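PDB 6F8H: XRE family transcriptional regulator from Pseudomonas putida, which probably neutralises the toxin GraT and binds DNA through a helix-turn-helix fold, as expected of a HigA-type antitoxin of the XRE family. Local coordinates for residues A[17-20]-A[21-25]; A[29-33]-A[34-38]; A[44-47]-A[48-52]; A[59-62]-A[63-67]; A[84-87]-A[88-92]. All coordinates share one frame; numbering follows the deposited sequence.

Interaction 1 (A[17-20]-A[21-25])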
loop_
_atom_site.group_PDB
_atom_site.type_symbol
_atom_site.label_atom_id
_atom_site.label_comp_id
_atom_site.label_asym_id
_atom_site.label_seq_id
_atom_site.Cartn_x
_atom_site.Cartn_y
_atom_site.Cartn_z
ATOM N N PRO A 17 9.205 6.193 -1.976
ATOM C CA PRO A 17 8.498 7.431 -2.324
ATOM C C PRO A 17 9.249 8.672 -1.869
ATOM O O PRO A 17 9.193 9.702 -2.536
ATOM C CB PRO A 17 7.155 7.293 -1.582
ATOM C CG PRO A 17 6.943 5.811 -1.490
ATOM C CD PRO A 17 8.322 5.210 -1.312
ATOM N N GLY A 18 9.981 8.567 -0.762
ATOM C CA GLY A 18 10.751 9.693 -0.263
ATOM C C GLY A 18 11.846 10.091 -1.243
ATOM O O GLY A 18 12.222 11.261 -1.345
ATOM N N GLU A 19 12.366 9.119 -1.977
ATOM C CA GLU A 19 13.371 9.439 -2.998
ATOM C C GLU A 19 12.747 10.316 -4.087
ATOM O O GLU A 19 13.343 11.311 -4.511
ATOM C CB GLU A 19 13.965 8.166 -3.610
ATOM C CG GLU A 19 14.912 8.416 -4.800
ATOM C CD GLU A 19 15.571 7.137 -5.324
ATOM O OE1 GLU A 19 16.115 6.371 -4.513
ATOM O OE2 GLU A 19 15.539 6.894 -6.545
ATOM N N ILE A 20 11.548 9.951 -4.529
ATOM C CA ILE A 20 10.828 10.782 -5.502
ATOM C C ILE A 20 10.519 12.154 -4.890
ATOM O O ILE A 20 10.735 13.196 -5.527
ATOM C CB ILE A 20 9.532 10.110 -5.970
ATOM C CG1 ILE A 20 9.839 8.776 -6.660
ATOM C CG2 ILE A 20 8.736 11.021 -6.921
ATOM C CD1 ILE A 20 10.833 8.902 -7.791
ATOM N N LEU A 21 10.027 12.165 -3.647
ATOM C CA LEU A 21 9.688 13.431 -3.007
ATOM C C LEU A 21 10.925 14.324 -2.969
ATOM O O LEU A 21 10.869 15.508 -3.320
ATOM C CB LEU A 21 9.131 13.213 -1.586
ATOM C CG LEU A 21 8.706 14.470 -0.828
ATOM C CD1 LEU A 21 7.703 15.269 -1.655
ATOM C CD2 LEU A 21 8.095 14.094 0.529
ATOM N N ARG A 22 12.050 13.733 -2.588
ATOM C CA ARG A 22 13.295 14.473 -2.464
ATOM C C ARG A 22 13.923 14.862 -3.813
ATOM O O ARG A 22 14.274 16.026 -4.030
ATOM C CB ARG A 22 14.286 13.647 -1.637
ATOM C CG ARG A 22 15.488 14.423 -1.139
ATOM C CD ARG A 22 16.481 13.480 -0.449
ATOM N NE ARG A 22 16.989 12.479 -1.378
ATOM C CZ ARG A 22 16.684 11.186 -1.325
ATOM N NH1 ARG A 22 15.856 10.745 -0.389
ATOM N NH2 ARG A 22 17.191 10.338 -2.217
ATOM N N GLU A 23 14.053 13.900 -4.723
ATOM C CA GLU A 23 14.830 14.128 -5.958
ATOM C C GLU A 23 14.062 14.924 -7.005
ATOM O O GLU A 23 14.662 15.707 -7.737
ATOM C CB GLU A 23 15.279 12.810 -6.582
ATOM C CG GLU A 23 16.300 12.045 -5.781
ATOM C CD GLU A 23 17.624 12.779 -5.659
ATOM O OE1 GLU A 23 17.944 13.612 -6.539
ATOM O OE2 GLU A 23 18.349 12.519 -4.676
ATOM N N GLU A 24 12.744 14.727 -7.082
ATOM C CA GLU A 24 11.964 15.348 -8.139
ATOM C C GLU A 24 11.211 16.589 -7.668
ATOM O O GLU A 24 11.107 17.564 -8.405
ATOM C CB GLU A 24 10.982 14.337 -8.736
ATOM C CG GLU A 24 11.657 13.063 -9.229
ATOM C CD GLU A 24 10.837 12.335 -10.276
ATOM O OE1 GLU A 24 9.857 12.935 -10.768
ATOM O OE2 GLU A 24 11.164 11.170 -10.614
ATOM N N PHE A 25 10.680 16.560 -6.450
ATOM C CA PHE A 25 9.908 17.696 -5.963
ATOM C C PHE A 25 10.760 18.669 -5.170
ATOM O O PHE A 25 10.810 19.850 -5.503
ATOM C CB PHE A 25 8.715 17.214 -5.129
ATOM C CG PHE A 25 7.663 16.573 -5.953
ATOM C CD1 PHE A 25 7.752 15.240 -6.292
ATOM C CD2 PHE A 25 6.604 17.322 -6.452
ATOM C CE1 PHE A 25 6.785 14.642 -7.092
ATOM C CE2 PHE A 25 5.640 16.737 -7.253
ATOM C CZ PHE A 25 5.729 15.394 -7.579
HETATM O O HOH W 1 17.505 7.163 -2.316
#

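Interaction 2 (A[29-33]-A[34-38])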
loop_
_atom_site.group_PDB
_atom_site.type_symbol
_atom_site.label_atom_id
_atom_site.label_comp_id
_atom_site.label_asym_id
_atom_site.label_seq_id
_atom_site.Cartn_x
_atom_site.Cartn_y
_atom_site.Cartn_z
ATOM N N MET A 29 11.803 22.528 -6.452
ATOM C CA MET A 29 11.001 23.595 -5.844
ATOM C C MET A 29 11.702 24.275 -4.680
ATOM O O MET A 29 11.322 25.374 -4.281
ATOM C CB MET A 29 9.658 23.051 -5.370
ATOM C CG MET A 29 8.949 22.216 -6.392
ATOM S SD MET A 29 7.469 21.470 -5.688
ATOM C CE MET A 29 6.427 22.919 -5.482
ATOM N N GLY A 30 12.708 23.612 -4.124
ATOM C CA GLY A 30 13.547 24.206 -3.103
ATOM C C GLY A 30 12.991 24.323 -1.689
ATOM O O GLY A 30 13.573 25.033 -0.872
ATOM N N PHE A 31 11.893 23.631 -1.382
ATOM C CA PHE A 31 11.294 23.756 -0.054
ATOM C C PHE A 31 12.126 23.061 1.028
ATOM O O PHE A 31 12.840 22.083 0.753
ATOM C CB PHE A 31 9.853 23.209 -0.046
ATOM C CG PHE A 31 9.723 21.764 -0.497
ATOM C CD1 PHE A 31 10.159 20.712 0.313
ATOM C CD2 PHE A 31 9.139 21.456 -1.718
ATOM C CE1 PHE A 31 10.028 19.395 -0.094
ATOM C CE2 PHE A 31 8.994 20.145 -2.131
ATOM C CZ PHE A 31 9.443 19.106 -1.320
ATOM N N SER A 32 12.035 23.579 2.254
ATOM C CA SER A 32 12.558 22.886 3.433
ATOM C C SER A 32 11.555 21.826 3.896
ATOM O O SER A 32 10.395 21.835 3.479
ATOM C CB SER A 32 12.834 23.864 4.587
ATOM O OG SER A 32 11.618 24.303 5.172
ATOM N N ALA A 33 11.996 20.930 4.776
ATOM C CA ALA A 33 11.101 19.923 5.331
ATOM C C ALA A 33 9.978 20.578 6.117
ATOM O O ALA A 33 8.815 20.151 6.048
ATOM C CB ALA A 33 11.876 18.946 6.215
ATOM N N ALA A 34 10.330 21.610 6.878
ATOM C CA ALA A 34 9.353 22.339 7.679
ATOM C C ALA A 34 8.348 23.066 6.797
ATOM O O ALA A 34 7.142 23.081 7.092
ATOM C CB ALA A 34 10.052 23.330 8.614
ATOM N N ALA A 35 8.830 23.676 5.718
ATOM C CA ALA A 35 7.912 24.325 4.785
ATOM C C ALA A 35 6.907 23.314 4.219
ATOM O O ALA A 35 5.691 23.573 4.179
ATOM C CB ALA A 35 8.676 25.011 3.671
ATOM N N LEU A 36 7.389 22.137 3.828
ATOM C CA LEU A 36 6.484 21.128 3.266
ATOM C C LEU A 36 5.463 20.687 4.307
ATOM O O LEU A 36 4.258 20.595 4.021
ATOM C CB LEU A 36 7.271 19.922 2.739
ATOM C CG LEU A 36 6.416 18.831 2.121
ATOM C CD1 LEU A 36 5.549 19.361 0.949
ATOM C CD2 LEU A 36 7.284 17.665 1.691
ATOM N N ALA A 37 5.953 20.438 5.525
ATOM C CA ALA A 37 5.100 20.008 6.647
ATOM C C ALA A 37 3.971 20.985 6.937
ATOM O O ALA A 37 2.826 20.574 7.127
ATOM C CB ALA A 37 5.944 19.802 7.919
ATOM N N ARG A 38 4.305 22.270 7.016
ATOM C CA ARG A 38 3.287 23.286 7.255
ATOM C C ARG A 38 2.188 23.243 6.181
ATOM O O ARG A 38 0.994 23.309 6.502
ATOM C CB ARG A 38 3.895 24.685 7.305
ATOM C CG ARG A 38 2.848 25.764 7.649
ATOM C CD ARG A 38 3.357 27.196 7.490
ATOM N NE ARG A 38 4.687 27.371 8.079
ATOM C CZ ARG A 38 5.255 28.551 8.323
ATOM N NH1 ARG A 38 4.593 29.676 8.051
ATOM N NH2 ARG A 38 6.476 28.605 8.847
#

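Interaction 3 (A[44-47]-A[48-52])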
loop_
_atom_site.group_PDB
_atom_site.type_symbol
_atom_site.label_atom_id
_atom_site.label_comp_id
_atom_site.label_asym_id
_atom_site.label_seq_id
_atom_site.Cartn_x
_atom_site.Cartn_y
_atom_site.Cartn_z
ATOM N N THR A 44 6.563 18.248 11.288
ATOM C CA THR A 44 7.812 18.158 10.546
ATOM C C THR A 44 8.502 16.783 10.635
ATOM O O THR A 44 9.005 16.311 9.616
ATOM C CB THR A 44 8.798 19.263 10.982
ATOM O OG1 THR A 44 8.121 20.519 10.970
ATOM C CG2 THR A 44 9.990 19.350 10.023
ATOM N N PRO A 45 8.539 16.142 11.830
ATOM C CA PRO A 45 9.197 14.829 11.912
ATOM C C PRO A 45 8.642 13.781 10.953
ATOM O O PRO A 45 9.415 12.964 10.454
ATOM C CB PRO A 45 8.941 14.405 13.368
ATOM C CG PRO A 45 8.968 15.685 14.100
ATOM C CD PRO A 45 8.216 16.646 13.180
ATOM N N THR A 46 7.335 13.815 10.707
ATOM C CA THR A 46 6.712 12.925 9.733
ATOM C C THR A 46 7.345 13.114 8.347
ATOM O O THR A 46 7.765 12.145 7.711
ATOM C CB THR A 46 5.196 13.159 9.624
ATOM O OG1 THR A 46 4.604 13.188 10.933
ATOM C CG2 THR A 46 4.566 12.052 8.822
ATOM N N VAL A 47 7.427 14.366 7.900
ATOM C CA VAL A 47 8.068 14.690 6.625
ATOM C C VAL A 47 9.531 14.277 6.638
ATOM O O VAL A 47 10.014 13.688 5.676
ATOM C CB VAL A 47 7.974 16.194 6.292
ATOM C CG1 VAL A 47 8.712 16.494 4.995
ATOM C CG2 VAL A 47 6.534 16.617 6.174
ATOM N N ASN A 48 10.222 14.565 7.747
ATOM C CA ASN A 48 11.630 14.188 7.893
ATOM C C ASN A 48 11.830 12.699 7.672
ATOM O O ASN A 48 12.745 12.303 6.967
ATOM C CB ASN A 48 12.174 14.580 9.277
ATOM C CG ASN A 48 12.548 16.046 9.362
ATOM O OD1 ASN A 48 12.793 16.688 8.340
ATOM N ND2 ASN A 48 12.610 16.581 10.584
ATOM N N ASN A 49 10.973 11.886 8.284
ATOM C CA ASN A 49 11.028 10.431 8.102
ATOM C C ASN A 49 10.872 9.980 6.647
ATOM O O ASN A 49 11.548 9.056 6.180
ATOM C CB ASN A 49 9.945 9.757 8.926
ATOM C CG ASN A 49 10.269 9.724 10.391
ATOM O OD1 ASN A 49 11.390 10.045 10.802
ATOM N ND2 ASN A 49 9.294 9.329 11.198
ATOM N N ILE A 50 9.969 10.623 5.922
ATOM C CA ILE A 50 9.705 10.171 4.564
ATOM C C ILE A 50 10.877 10.574 3.648
ATOM O O ILE A 50 11.368 9.752 2.872
ATOM C CB ILE A 50 8.344 10.698 4.070
ATOM C CG1 ILE A 50 7.241 9.963 4.857
ATOM C CG2 ILE A 50 8.208 10.487 2.550
ATOM C CD1 ILE A 50 5.851 10.546 4.784
ATOM N N LEU A 51 11.356 11.808 3.787
ATOM C CA LEU A 51 12.494 12.308 3.007
ATOM C C LEU A 51 13.770 11.477 3.210
ATOM O O LEU A 51 14.568 11.316 2.280
ATOM C CB LEU A 51 12.774 13.778 3.361
ATOM C CG LEU A 51 11.749 14.822 2.892
ATOM C CD1 LEU A 51 12.078 16.211 3.426
ATOM C CD2 LEU A 51 11.643 14.855 1.362
ATOM N N ARG A 52 13.964 10.964 4.423
ATOM C CA ARG A 52 15.109 10.103 4.727
ATOM C C ARG A 52 14.785 8.645 4.404
ATOM O O ARG A 52 15.604 7.745 4.624
ATOM C CB ARG A 52 15.524 10.243 6.196
ATOM C CG ARG A 52 14.476 9.746 7.168
ATOM C CD ARG A 52 14.827 10.052 8.621
ATOM N NE ARG A 52 15.601 8.985 9.249
ATOM C CZ ARG A 52 16.853 9.123 9.677
ATOM N NH1 ARG A 52 17.471 10.293 9.549
ATOM N NH2 ARG A 52 17.482 8.092 10.237
#

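Interaction 4 (A[59-62]-A[63-67])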
loop_
_atom_site.group_PDB
_atom_site.type_symbol
_atom_site.label_atom_id
_atom_site.label_comp_id
_atom_site.label_asym_id
_atom_site.label_seq_id
_atom_site.Cartn_x
_atom_site.Cartn_y
_atom_site.Cartn_z
ATOM N N ALA A 59 -2.326 6.465 3.575
ATOM C CA ALA A 59 -3.408 6.959 2.726
ATOM C C ALA A 59 -3.694 8.439 3.027
ATOM O O ALA A 59 -3.874 9.248 2.111
ATOM C CB ALA A 59 -4.659 6.113 2.905
ATOM N N ASP A 60 -3.701 8.793 4.309
ATOM C CA ASP A 60 -3.862 10.194 4.719
ATOM C C ASP A 60 -2.766 11.080 4.119
ATOM O O ASP A 60 -3.037 12.151 3.569
ATOM C CB ASP A 60 -3.854 10.299 6.258
ATOM C CG ASP A 60 -4.198 11.705 6.756
ATOM O OD1 ASP A 60 -3.283 12.539 6.920
ATOM O OD2 ASP A 60 -5.393 11.978 6.994
ATOM N N MET A 61 -1.523 10.617 4.212
ATOM C CA MET A 61 -0.395 11.396 3.713
ATOM C C MET A 61 -0.448 11.573 2.200
ATOM O O MET A 61 -0.149 12.634 1.670
ATOM C CB MET A 61 0.917 10.734 4.113
ATOM C CG MET A 61 2.136 11.478 3.645
ATOM S SD MET A 61 2.214 13.139 4.343
ATOM C CE MET A 61 2.219 12.740 6.076
ATOM N N ALA A 62 -0.857 10.523 1.517
ATOM C CA ALA A 62 -0.926 10.545 0.066
ATOM C C ALA A 62 -1.982 11.547 -0.436
ATOM O O ALA A 62 -1.771 12.220 -1.435
ATOM C CB ALA A 62 -1.223 9.172 -0.450
ATOM N N LEU A 63 -3.109 11.627 0.263
ATOM C CA LEU A 63 -4.137 12.626 -0.028
ATOM C C LEU A 63 -3.616 14.041 0.201
ATOM O O LEU A 63 -3.815 14.933 -0.639
ATOM C CB LEU A 63 -5.382 12.379 0.838
ATOM C CG LEU A 63 -6.190 11.116 0.519
ATOM C CD1 LEU A 63 -7.389 10.979 1.415
ATOM C CD2 LEU A 63 -6.623 11.157 -0.937
ATOM N N ARG A 64 -2.947 14.239 1.340
ATOM C CA ARG A 64 -2.328 15.522 1.667
ATOM C C ARG A 64 -1.304 15.920 0.607
ATOM O O ARG A 64 -1.298 17.062 0.141
ATOM C CB ARG A 64 -1.675 15.466 3.066
ATOM C CG ARG A 64 -2.724 15.277 4.182
ATOM C CD ARG A 64 -2.158 15.189 5.597
ATOM N NE ARG A 64 -3.250 15.124 6.576
ATOM C CZ ARG A 64 -3.881 16.192 7.064
ATOM N NH1 ARG A 64 -3.508 17.410 6.704
ATOM N NH2 ARG A 64 -4.873 16.044 7.926
ATOM N N LEU A 65 -0.456 14.977 0.205
ATOM C CA LEU A 65 0.574 15.282 -0.802
ATOM C C LEU A 65 -0.041 15.663 -2.162
ATOM O O LEU A 65 0.428 16.588 -2.842
ATOM C CB LEU A 65 1.516 14.086 -0.962
ATOM C CG LEU A 65 2.553 13.897 0.163
ATOM C CD1 LEU A 65 3.095 12.468 0.201
ATOM C CD2 LEU A 65 3.684 14.854 -0.071
ATOM N N SER A 66 -1.089 14.944 -2.547
ATOM C CA SER A 66 -1.744 15.183 -3.827
ATOM C C SER A 66 -2.324 16.601 -3.899
ATOM O O SER A 66 -2.214 17.276 -4.920
ATOM C CB SER A 66 -2.847 14.158 -4.056
ATOM O OG SER A 66 -3.935 14.378 -3.192
ATOM N N ILE A 67 -2.952 17.051 -2.815
ATOM C CA ILE A 67 -3.447 18.418 -2.777
ATOM C C ILE A 67 -2.291 19.397 -2.776
ATOM O O ILE A 67 -2.258 20.338 -3.561
ATOM C CB ILE A 67 -4.341 18.679 -1.542
ATOM C CG1 ILE A 67 -5.602 17.834 -1.641
ATOM C CG2 ILE A 67 -4.741 20.141 -1.484
ATOM C CD1 ILE A 67 -6.534 18.034 -0.490
#

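Interaction 5 (A[84-87]-A[88-92])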
loop_
_atom_site.group_PDB
_atom_site.type_symbol
_atom_site.label_atom_id
_atom_site.label_comp_id
_atom_site.label_asym_id
_atom_site.label_seq_id
_atom_site.Cartn_x
_atom_site.Cartn_y
_atom_site.Cartn_z
ATOM N N ASP A 84 7.370 -1.476 -1.454
ATOM C CA ASP A 84 7.128 -2.551 -0.500
ATOM C C ASP A 84 7.185 -3.947 -1.136
ATOM O O ASP A 84 7.683 -4.901 -0.535
ATOM C CB ASP A 84 5.769 -2.341 0.180
ATOM C CG ASP A 84 5.796 -1.189 1.173
ATOM O OD1 ASP A 84 6.869 -0.944 1.775
ATOM O OD2 ASP A 84 4.757 -0.529 1.343
ATOM N N LEU A 85 6.659 -4.056 -2.345
ATOM C CA LEU A 85 6.666 -5.324 -3.063
ATOM C C LEU A 85 8.089 -5.712 -3.466
ATOM O O LEU A 85 8.554 -6.819 -3.192
ATOM C CB LEU A 85 5.768 -5.230 -4.290
ATOM C CG LEU A 85 5.678 -6.472 -5.180
ATOM C CD1 LEU A 85 5.105 -7.635 -4.396
ATOM C CD2 LEU A 85 4.826 -6.208 -6.429
ATOM N N ARG A 86 8.780 -4.780 -4.098
ATOM C CA ARG A 86 10.153 -5.020 -4.523
ATOM C C ARG A 86 11.000 -5.432 -3.309
ATOM O O ARG A 86 11.827 -6.346 -3.393
ATOM C CB ARG A 86 10.719 -3.774 -5.211
ATOM C CG ARG A 86 12.084 -3.978 -5.867
ATOM C CD ARG A 86 11.996 -4.830 -7.125
ATOM N NE ARG A 86 13.166 -5.695 -7.229
ATOM C CZ ARG A 86 13.117 -7.021 -7.187
ATOM N NH1 ARG A 86 11.953 -7.640 -7.072
ATOM N NH2 ARG A 86 14.232 -7.729 -7.276
ATOM N N THR A 87 10.752 -4.793 -2.169
ATOM C CA THR A 87 11.474 -5.113 -0.947
ATOM C C THR A 87 11.161 -6.526 -0.445
ATOM O O THR A 87 12.078 -7.294 -0.136
ATOM C CB THR A 87 11.172 -4.085 0.161
ATOM O OG1 THR A 87 11.620 -2.795 -0.259
ATOM C CG2 THR A 87 11.896 -4.455 1.452
ATOM N N ALA A 88 9.874 -6.869 -0.385
ATOM C CA ALA A 88 9.439 -8.198 0.036
ATOM C C ALA A 88 10.032 -9.292 -0.863
ATOM O O ALA A 88 10.375 -10.380 -0.396
ATOM C CB ALA A 88 7.903 -8.279 0.043
ATOM N N GLU A 89 10.144 -8.993 -2.152
ATOM C CA GLU A 89 10.735 -9.924 -3.095
ATOM C C GLU A 89 12.212 -10.083 -2.790
ATOM O O GLU A 89 12.726 -11.208 -2.702
ATOM C CB GLU A 89 10.562 -9.444 -4.530
ATOM C CG GLU A 89 9.155 -9.476 -5.088
ATOM C CD GLU A 89 9.122 -8.990 -6.532
ATOM O OE1 GLU A 89 9.556 -7.846 -6.789
ATOM O OE2 GLU A 89 8.676 -9.749 -7.417
ATOM N N GLN A 90 12.897 -8.953 -2.628
ATOM C CA GLN A 90 14.335 -8.985 -2.392
ATOM C C GLN A 90 14.640 -9.727 -1.104
ATOM O O GLN A 90 15.524 -10.577 -1.070
ATOM C CB GLN A 90 14.922 -7.570 -2.356
ATOM C CG GLN A 90 15.224 -6.999 -3.749
ATOM C CD GLN A 90 15.922 -5.651 -3.690
ATOM O OE1 GLN A 90 15.875 -4.965 -2.663
ATOM N NE2 GLN A 90 16.586 -5.269 -4.786
ATOM N N GLN A 91 13.875 -9.431 -0.061
ATOM C CA GLN A 91 14.125 -9.987 1.256
ATOM C C GLN A 91 13.624 -11.424 1.390
ATOM O O GLN A 91 14.358 -12.292 1.864
ATOM C CB GLN A 91 13.490 -9.092 2.332
ATOM C CG GLN A 91 14.167 -7.725 2.441
ATOM C CD GLN A 91 13.620 -6.859 3.572
ATOM O OE1 GLN A 91 12.610 -7.192 4.207
ATOM N NE2 GLN A 91 14.282 -5.725 3.819
ATOM N N HIS A 92 12.397 -11.683 0.950
ATOM C CA HIS A 92 11.731 -12.957 1.226
ATOM C C HIS A 92 11.307 -13.746 -0.015
ATOM O O HIS A 92 10.693 -14.806 0.104
ATOM C CB HIS A 92 10.494 -12.716 2.087
ATOM C CG HIS A 92 10.790 -12.100 3.416
ATOM N ND1 HIS A 92 11.437 -12.783 4.427
ATOM C CD2 HIS A 92 10.513 -10.870 3.911
ATOM C CE1 HIS A 92 11.552 -11.997 5.482
ATOM N NE2 HIS A 92 10.998 -10.831 5.196
#

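Interaction 1 (A[17-20]-A[21-25])
P17 O receives the amide of L21, with L21 N at 2.8 Å, in the first turn of helix 17-29, the first helix of the helix-turn-helix domain. G18 O and E19 O take R22 N and E23 N in the same i to i+4 pattern. The packed side faces inward. The end of the L21 side chain lies on I50 and L51 of helix 44-51, while P17 and I20 rest on L79 of helix 73-99. Farther along, the helix widens into a pi-type turn: I20 O accepts E24 N at 3.0 Å and, more weakly, F25 N at 3.5 Å. The F25 ring turns its edge to that oxygen, and F25 CE1 meets I20 CG2 at 4.1 Å.

The other side is acidic and looser. E24 lies alongside I20, its OE2 3.6 Å from I20 CD1, and E23 OE2 and R22 NH2 form a weak, long salt bridge. E19 and R22 are drawn to outside partners, E19 to R13 and R22 to E53. E19 stretches out with CG anti to its backbone N (chi1 173°), and a water links the two side chains, donating to E19 OE1 at 2.7 Å and accepting from R22 NH2 at 3.2 Å.

Interaction 2 (A[29-33]-A[34-38])
S32 is the N-cap of helix 33-40, the first helix of the helix-turn-helix motif proper, and F31 and L36 close a hydrophobic staple around it. The serine hydroxyl is placed between the backbone N and the carbonyl carbon (chi1 73°), a rotation that swings OG back over the first turn to accept from A35 N at 2.9 Å, with an N-H...O angle of 162°. The methyl of A35 sits against the same oxygen, its CB 3.4 Å from S32 OG. Regular helical bonding starts at once, S32 O taking L36 N at 3.0 Å and A33 O taking A37 N at 2.9 Å.

On the buried side the F31 ring slants across L36. F31 CE1 touches L36 CD2 at 3.7 Å and F31 CD1 lies 3.9 Å from L36 CB, while F31 CB comes to 4.3 Å from A35 CB. L103 of the second subunit packs on both F31 and L36, so the staple also belongs to the dimer contact. The hydroxyl thus gives A35 N, in the first turn, a side-chain acceptor, and the helix start combines this polar cap with an apolar contact that spans it from F31 to L36.

Interaction 3 (A[44-47]-A[48-52])
V47 O is gripped by two amides near the end of helix 44-51, the second helix of the helix-turn-helix motif and, as in related regulators, probably the one that reads DNA. L51 N reaches it at 3.0 Å in an almost straight bond (177°), while I50 N adds a weak, strongly bent one at 3.1 Å (122°). I50 N also donates to T46 O, so it has two acceptors, the i to i+4 bond to T46 O being the sounder.

The side chains of V47 and L51 run side by side, close to this carbonyl. V47 CG1 is anti to the backbone N (chi1 177°), which carries it toward the next turn, where it meets L51 CD1 at 3.7 Å. Together they form part of the apolar side of the helix, on which V47 packs against L36 and A37 of helix 33-40. I50 turns instead to M61 of helix 59-69, the helix that follows in the chain.

The first turn is more polar. T44 O accepts N48 N at 2.8 Å, and P45 O accepts N49 N at 2.9 Å; P45, with no N-H to offer, suits the first turn, where a helix does not need that donor. The amide groups of the two asparagines lie near these carbonyls. N49 CG is 3.4 Å from P45 O, and on the flank facing T44 the amide of N48 crosses the methyl, N48 ND2 standing 3.9 Å from T44 CG2.

Interaction 4 (A[59-62]-A[63-67])
A59 O accepts L63 N at 3.1 Å in the first turn of helix 59-69, within the helix-turn-helix domain, and the branch point of L63 lies close against that carbonyl.

D60 makes the polar contact. With CG anti to the backbone N (chi1 -173°), OD1 is placed to accept from R64 NE at 2.6 Å in a salt bridge bent to 148°. The arginine runs out extended and offers this N-H in its guanidinium plane; it meets OD1 on the syn side, 26° out of the carboxylate plane. R64 NH1 is bonded as well, to L40 O and to S99 OG of the second subunit, so the buried guanidinium is held through both NE and NH1.

M61 O bonds L65 N at 2.8 Å, and M61 CG touches L65 CD1 at 3.7 Å. A62 O takes S66 N at 3.0 Å, while the S66 hydroxyl donates to L63 O at 2.6 Å, sharing that carbonyl with I67 N.

Around the helix, M61 lies against T46 of helix 44-51 and L40 of helix 33-40, A62 and L65 meet W76 of helix 73-99, and D60, L63 and R64 pack on I96, A88 and V100 of the second subunit, respectively.

Interaction 5 (A[84-87]-A[88-92])
R86 and E89 are brought together by unlike torsions: the arginine sends CG anti to its backbone N (chi1 -172°) and then bends at chi2 and chi3, whereas the glutamate keeps CG beside its own N (chi1 -70°) and continues extended. They meet one turn apart on the long helix 73-99 in a salt bridge whose very short modelled length, 2.4 Å from R86 NH1 to E89 OE1, is doubtful. The carboxylate approaches the edge of the guanidinium with its plane turned 86° to it, so the two groups do not pair flat. Over one face of the same guanidinium lies the aliphatic part of Q90, its CG 3.7 Å from R86 NH2. R86 NE has another acceptor, M12 O, which ties the N-terminal arm to this helix.

T87 and Q91 run alongside each other, with T87 CG2 against the Q91 amide at 3.6 Å from Q91 NE2; the T87 hydroxyl bonds to F83 O. The backbone here is regular: D84 O takes A88 N at 2.9 Å, and T87 O takes Q91 N at 2.8 Å. A88 CB stands 3.4 Å from D84 O.

In this part of helix 73-99, P14 of the N-terminal arm touches R86, T87 and Q90, while E89 packs on L63, D84 on A59 and L85 on E74, all three of the second subunit.

Interactions 1 to 4 follow one another through the helical bundle, and interaction 5 stands apart on the long last helix. Interactions 2 and 3, centres about 11 Å apart, lie on the two helices of the helix-turn-helix motif and meet through A37 CB and V47 CG2 at 3.7 Å. Interaction 1 touches both: L21 CD2 lies 3.8 Å from L36 CD2, and R22 NH1 reaches L51 O at 3.0 Å in a probable hydrogen bond. Interaction 4 joins interaction 3 where M61 CE meets T46 CG2 at 3.7 Å. Interactions 4 and 5, with centres about 24 Å apart within the chain, are brought together across the dimer, where residues of each pack on the other's segments in the second subunit.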